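PDB 5D88: predicted protease of the collagenase family from Methanopyrus kandleri, which binds zinc and probably acts as a peptidase of the U32 family, its chain folded as a TIM barrel. Local coordinates for residues A[24-29]-A[35-40]; A[42-47]-A[67-72]. All coordinates share one frame; numbering follows the deposited sequence.

Contact 1. Residues A[24-29]-A[35-40]; sequences RWYLCC and DTVPED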
loop_
_atom_site.group_PDB
_atom_site.type_symbol
_atom_site.label_atom_id
_atom_site.label_comp_id
_atom_site.label_asym_id
_atom_site.label_seq_id
_atom_site.Cartn_x
_atom_site.Cartn_y
_atom_site.Cartn_z
ATOM N N ARG A 24 7.867 -16.919 -21.158
ATOM C CA ARG A 24 6.895 -17.496 -20.234
ATOM C C ARG A 24 7.572 -17.927 -18.942
ATOM O O ARG A 24 8.510 -18.733 -18.960
ATOM C CB ARG A 24 6.168 -18.676 -20.873
ATOM C CG ARG A 24 5.319 -18.247 -22.057
ATOM C CD ARG A 24 4.433 -19.362 -22.568
ATOM N NE ARG A 24 3.498 -19.880 -21.566
ATOM C CZ ARG A 24 2.285 -19.385 -21.330
ATOM N NH1 ARG A 24 1.838 -18.336 -22.002
ATOM N NH2 ARG A 24 1.509 -19.948 -20.416
ATOM N N TRP A 25 7.065 -17.406 -17.834
ATOM C CA TRP A 25 7.560 -17.657 -16.496
ATOM C C TRP A 25 6.462 -18.297 -15.662
ATOM O O TRP A 25 5.290 -17.919 -15.768
ATOM C CB TRP A 25 7.999 -16.349 -15.858
ATOM C CG TRP A 25 9.189 -15.762 -16.521
ATOM C CD1 TRP A 25 9.217 -15.013 -17.661
ATOM C CD2 TRP A 25 10.538 -15.885 -16.088
ATOM N NE1 TRP A 25 10.508 -14.660 -17.957
ATOM C CE2 TRP A 25 11.340 -15.187 -17.005
ATOM C CE3 TRP A 25 11.148 -16.519 -15.011
ATOM C CZ2 TRP A 25 12.718 -15.098 -16.866
ATOM C CZ3 TRP A 25 12.508 -16.436 -14.880
ATOM C CH2 TRP A 25 13.281 -15.735 -15.799
ATOM N N TYR A 26 6.843 -19.254 -14.824
ATOM C CA TYR A 26 5.903 -19.958 -13.965
ATOM C C TYR A 26 6.315 -19.834 -12.505
ATOM O O TYR A 26 7.482 -20.019 -12.157
ATOM C CB TYR A 26 5.807 -21.432 -14.355
ATOM C CG TYR A 26 5.084 -21.617 -15.651
ATOM C CD1 TYR A 26 5.734 -21.456 -16.860
ATOM C CD2 TYR A 26 3.729 -21.904 -15.663
ATOM C CE1 TYR A 26 5.051 -21.603 -18.058
ATOM C CE2 TYR A 26 3.052 -22.032 -16.833
ATOM C CZ TYR A 26 3.711 -21.890 -18.030
ATOM O OH TYR A 26 2.992 -22.038 -19.191
ATOM N N LEU A 27 5.342 -19.529 -11.662
ATOM C CA LEU A 27 5.535 -19.573 -10.224
ATOM C C LEU A 27 5.843 -21.000 -9.790
ATOM O O LEU A 27 5.237 -21.958 -10.276
ATOM C CB LEU A 27 4.263 -19.068 -9.524
ATOM C CG LEU A 27 4.309 -19.081 -7.995
ATOM C CD1 LEU A 27 5.204 -17.977 -7.449
ATOM C CD2 LEU A 27 2.919 -18.988 -7.410
ATOM N N CYS A 28 6.792 -21.145 -8.868
ATOM C CA CYS A 28 7.109 -22.454 -8.314
ATOM C C CYS A 28 7.274 -22.309 -6.811
ATOM O O CYS A 28 8.214 -21.642 -6.355
ATOM C CB CYS A 28 8.368 -23.028 -8.963
ATOM S SG CYS A 28 8.805 -24.612 -8.313
ATOM N N CYS A 29 6.377 -22.955 -6.051
ATOM C CA CYS A 29 6.329 -22.818 -4.600
ATOM C C CYS A 29 6.846 -24.032 -3.861
ATOM O O CYS A 29 6.908 -24.003 -2.622
ATOM C CB CYS A 29 4.903 -22.547 -4.122
ATOM S SG CYS A 29 4.278 -21.002 -4.689
ATOM N N ASP A 35 7.839 -29.918 -11.014
ATOM C CA ASP A 35 7.632 -30.975 -11.995
ATOM C C ASP A 35 6.462 -30.692 -12.931
ATOM O O ASP A 35 6.332 -31.385 -13.943
ATOM C CB ASP A 35 7.392 -32.318 -11.297
ATOM C CG ASP A 35 8.649 -32.902 -10.671
ATOM O OD1 ASP A 35 9.757 -32.341 -10.829
ATOM O OD2 ASP A 35 8.522 -33.955 -10.017
ATOM N N THR A 36 5.603 -29.725 -12.614
ATOM C CA THR A 36 4.452 -29.391 -13.451
ATOM C C THR A 36 4.725 -28.235 -14.407
ATOM O O THR A 36 3.887 -27.935 -15.267
ATOM C CB THR A 36 3.242 -29.037 -12.577
ATOM O OG1 THR A 36 3.369 -27.690 -12.097
ATOM C CG2 THR A 36 3.128 -30.007 -11.388
ATOM N N VAL A 37 5.863 -27.586 -14.281
ATOM C CA VAL A 37 6.212 -26.489 -15.182
ATOM C C VAL A 37 6.408 -27.049 -16.585
ATOM O O VAL A 37 7.144 -28.037 -16.752
ATOM C CB VAL A 37 7.477 -25.793 -14.694
ATOM C CG1 VAL A 37 7.959 -24.752 -15.726
ATOM C CG2 VAL A 37 7.221 -25.153 -13.344
ATOM N N PRO A 38 5.803 -26.457 -17.611
ATOM C CA PRO A 38 5.990 -26.974 -18.967
ATOM C C PRO A 38 7.457 -27.001 -19.369
ATOM O O PRO A 38 8.245 -26.123 -19.002
ATOM C CB PRO A 38 5.186 -25.995 -19.826
ATOM C CG PRO A 38 4.143 -25.470 -18.894
ATOM C CD PRO A 38 4.848 -25.334 -17.586
ATOM N N GLU A 39 7.813 -28.024 -20.155
ATOM C CA GLU A 39 9.210 -28.231 -20.527
ATOM C C GLU A 39 9.793 -27.043 -21.287
ATOM O O GLU A 39 10.984 -26.745 -21.141
ATOM C CB GLU A 39 9.353 -29.500 -21.367
ATOM C CG GLU A 39 9.339 -30.789 -20.555
ATOM C CD GLU A 39 9.686 -32.017 -21.388
ATOM O OE1 GLU A 39 10.778 -32.047 -21.996
ATOM O OE2 GLU A 39 8.858 -32.952 -21.438
ATOM N N ASP A 40 8.989 -26.352 -22.094
ATOM C CA ASP A 40 9.505 -25.272 -22.932
ATOM C C ASP A 40 9.482 -23.912 -22.245
ATOM O O ASP A 40 9.696 -22.892 -22.904
ATOM C CB ASP A 40 8.719 -25.194 -24.245
ATOM C CG ASP A 40 7.219 -25.058 -24.029
ATOM O OD1 ASP A 40 6.808 -24.717 -22.898
ATOM O OD2 ASP A 40 6.451 -25.293 -24.996
#
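On the outer face of the first barrel strand, 23-27, the Y26 ring is met by V37 and P38 of the loop that follows the short helix 31-34. Y26 CG stands opposite its own carbonyl carbon (chi1 -72°), which places the ring under that loop. P38 lays its CD over the middle of one ring face, 3.7 Å from the Y26 ring centroid and 12° off the normal, a CH-pi contact, while its CG reaches on to the hydroxyl, 3.6 Å from Y26 OH. V37 works at the root of the side chain, its CG2 lying 4.1 Å from Y26 CB and its CG1 approaching the ring obliquely. In the first strand-to-strand connection of the TIM barrel, the loop turns back to enter strand 43-47, next to 23-27 in the sheet. In one of its two deposited conformers R24, two residues back on the same strand, reaches Y26 OH side-on with both NE (3.2 Å) and NH2 (2.8 Å), the hydroxyl lying in the guanidinium plane. The second bond is the straighter, at 161°. With a leucine in place of Y26, P38 CD would probably lose the ring face it lies over, and R24, in the conformer described, its hydroxyl acceptor.

Contact 2. Residues A[42-47]-A[67-72]; sequences DGIVVP and EDIVDV
Strand 43-47 and helix 67-72 run nearly antiparallel, their axes at 167° and 9.7 Å apart at closest. The nearest alpha carbons, V46 CA and I69 CA, are 7.9 Å from each other. I44 and V46, alternate residues on one face of the strand, both point their side chains toward the helix, and I69 answers them from the helix side. The CG2 methyl of I69 is the shared point of contact: I44 CD1 comes to 3.7 Å from I69 CG2, and V46 CG2 lies 4.1 Å from the same methyl. That branch of I69 stands anti to its own backbone N, the CG1 branch taking the place anti to the carbonyl carbon (chi1 -71°), and the longer arm ends in CD1, which also meets V46 CG2 at 4.1 Å. V46 and I69 lie alongside with their side chains running opposite ways, two I69 methyls resting against one of the valine.

The other methyl of V46 serves V70. With chi1 at 58°, V46 CG1 is flanked by its own N and C and comes within 4.1 Å of V70 CG2, V70 coming across V46 nearly perpendicular to it. All four residues are buried, and the contact between them is wholly apolar. Around this core, I44 also touches L34 of helix 31-34 and V37, I69 touches C28, and I44 and V70 both reach V80 on the next strand, 79-83. Strand 43-47, helix 63-75 and strand 79-83 make a beta-alpha-beta crossover, and a helix laid antiparallel to its strand, with branched aliphatic side chains filling the layer between them, is the arrangement of the TIM barrel's repeating units.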
loop_
_atom_site.group_PDB
_atom_site.type_symbol
_atom_site.label_atom_id
_atom_site.label_comp_id
_atom_site.label_asym_id
_atom_site.label_seq_id
_atom_site.Cartn_x
_atom_site.Cartn_y
_atom_site.Cartn_z
ATOM N N ASP A 42 10.461 -20.573 -20.137
ATOM C CA ASP A 42 11.703 -19.821 -20.104
ATOM C C ASP A 42 12.294 -19.802 -18.702
ATOM O O ASP A 42 13.517 -19.884 -18.538
ATOM C CB ASP A 42 11.465 -18.413 -20.640
ATOM C CG ASP A 42 11.158 -18.422 -22.128
ATOM O OD1 ASP A 42 12.094 -18.635 -22.920
ATOM O OD2 ASP A 42 9.984 -18.249 -22.506
ATOM N N GLY A 43 11.453 -19.751 -17.681
ATOM C CA GLY A 43 11.983 -19.640 -16.337
ATOM C C GLY A 43 10.919 -19.875 -15.288
ATOM O O GLY A 43 9.730 -20.012 -15.585
ATOM N N ILE A 44 11.382 -19.946 -14.048
ATOM C CA ILE A 44 10.502 -20.043 -12.895
ATOM C C ILE A 44 10.758 -18.865 -11.966
ATOM O O ILE A 44 11.843 -18.264 -11.955
ATOM C CB ILE A 44 10.666 -21.381 -12.144
ATOM C CG1 ILE A 44 12.119 -21.566 -11.707
ATOM C CG2 ILE A 44 10.192 -22.537 -13.033
ATOM C CD1 ILE A 44 12.285 -22.327 -10.438
ATOM N N VAL A 45 9.720 -18.531 -11.197
ATOM C CA VAL A 45 9.739 -17.484 -10.178
ATOM C C VAL A 45 9.501 -18.179 -8.852
ATOM O O VAL A 45 8.472 -18.838 -8.678
ATOM C CB VAL A 45 8.659 -16.419 -10.447
ATOM C CG1 VAL A 45 8.606 -15.381 -9.338
ATOM C CG2 VAL A 45 8.912 -15.768 -11.775
ATOM N N VAL A 46 10.446 -18.054 -7.925
ATOM C CA VAL A 46 10.411 -18.793 -6.674
ATOM C C VAL A 46 10.373 -17.800 -5.514
ATOM O O VAL A 46 11.230 -16.907 -5.423
ATOM C CB VAL A 46 11.603 -19.767 -6.551
ATOM C CG1 VAL A 46 12.916 -19.054 -6.638
ATOM C CG2 VAL A 46 11.526 -20.553 -5.269
ATOM N N PRO A 47 9.389 -17.894 -4.622
ATOM C CA PRO A 47 9.331 -16.985 -3.467
ATOM C C PRO A 47 10.495 -17.230 -2.532
ATOM O O PRO A 47 10.731 -18.371 -2.119
ATOM C CB PRO A 47 8.005 -17.352 -2.781
ATOM C CG PRO A 47 7.274 -18.141 -3.746
ATOM C CD PRO A 47 8.264 -18.836 -4.613
ATOM N N GLU A 67 16.377 -23.609 -2.070
ATOM C CA GLU A 67 17.676 -23.970 -2.624
ATOM C C GLU A 67 17.580 -25.232 -3.472
ATOM O O GLU A 67 18.202 -25.320 -4.539
ATOM C CB GLU A 67 18.682 -24.101 -1.484
ATOM C CG GLU A 67 18.893 -22.720 -0.834
ATOM C CD GLU A 67 19.805 -22.710 0.383
ATOM O OE1 GLU A 67 20.226 -23.795 0.849
ATOM O OE2 GLU A 67 20.094 -21.591 0.876
ATOM N N ASP A 68 16.761 -26.192 -3.041
ATOM C CA ASP A 68 16.504 -27.388 -3.834
ATOM C C ASP A 68 15.799 -27.048 -5.151
ATOM O O ASP A 68 16.165 -27.565 -6.215
ATOM C CB ASP A 68 15.673 -28.356 -2.996
ATOM C CG ASP A 68 15.512 -29.702 -3.647
ATOM O OD1 ASP A 68 16.490 -30.211 -4.240
ATOM O OD2 ASP A 68 14.399 -30.254 -3.554
ATOM N N ILE A 69 14.787 -26.183 -5.098
ATOM C CA ILE A 69 14.064 -25.782 -6.306
ATOM C C ILE A 69 15.017 -25.162 -7.314
ATOM O O ILE A 69 14.949 -25.443 -8.518
ATOM C CB ILE A 69 12.937 -24.800 -5.950
ATOM C CG1 ILE A 69 11.803 -25.526 -5.216
ATOM C CG2 ILE A 69 12.399 -24.088 -7.218
ATOM C CD1 ILE A 69 10.897 -24.557 -4.455
ATOM N N VAL A 70 15.883 -24.263 -6.842
ATOM C CA VAL A 70 16.742 -23.519 -7.756
ATOM C C VAL A 70 17.756 -24.450 -8.411
ATOM O O VAL A 70 18.013 -24.354 -9.619
ATOM C CB VAL A 70 17.421 -22.348 -7.019
ATOM C CG1 VAL A 70 18.419 -21.666 -7.916
ATOM C CG2 VAL A 70 16.364 -21.333 -6.562
ATOM N N ASP A 71 18.334 -25.373 -7.638
ATOM C CA ASP A 71 19.281 -26.335 -8.208
ATOM C C ASP A 71 18.649 -27.136 -9.333
ATOM O O ASP A 71 19.211 -27.247 -10.432
ATOM C CB ASP A 71 19.781 -27.293 -7.132
ATOM C CG ASP A 71 20.672 -26.622 -6.127
ATOM O OD1 ASP A 71 21.145 -25.496 -6.412
ATOM O OD2 ASP A 71 20.904 -27.227 -5.057
ATOM N N VAL A 72 17.505 -27.754 -9.058
ATOM C CA VAL A 72 16.884 -28.626 -10.051
ATOM C C VAL A 72 16.432 -27.818 -11.262
ATOM O O VAL A 72 16.550 -28.272 -12.402
ATOM C CB VAL A 72 15.722 -29.407 -9.411
ATOM C CG1 VAL A 72 14.980 -30.236 -10.445
ATOM C CG2 VAL A 72 16.248 -30.306 -8.316
#

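In the fold
Contact 1 precedes contact 2 along the chain, and their centres are about 9 Å apart. They meet through neighbouring parallel strands of the eight-stranded barrel, 23-27 and 43-47: Y26 O is 2.9 Å from V45 N, a probable hydrogen bond, and R24 N lies 2.8 Å from D42 OD2. Beyond the strand ends they also pack together, C28 O lying 3.3 Å from P47 CD. Together they cover successive units of the barrel wall, first a short helix and loop, then helix 63-75, which leads into strand 79-83. Both lie away from the zinc site, which includes C88 and H209, and join the first two strands of the barrel to the segments packed outside them.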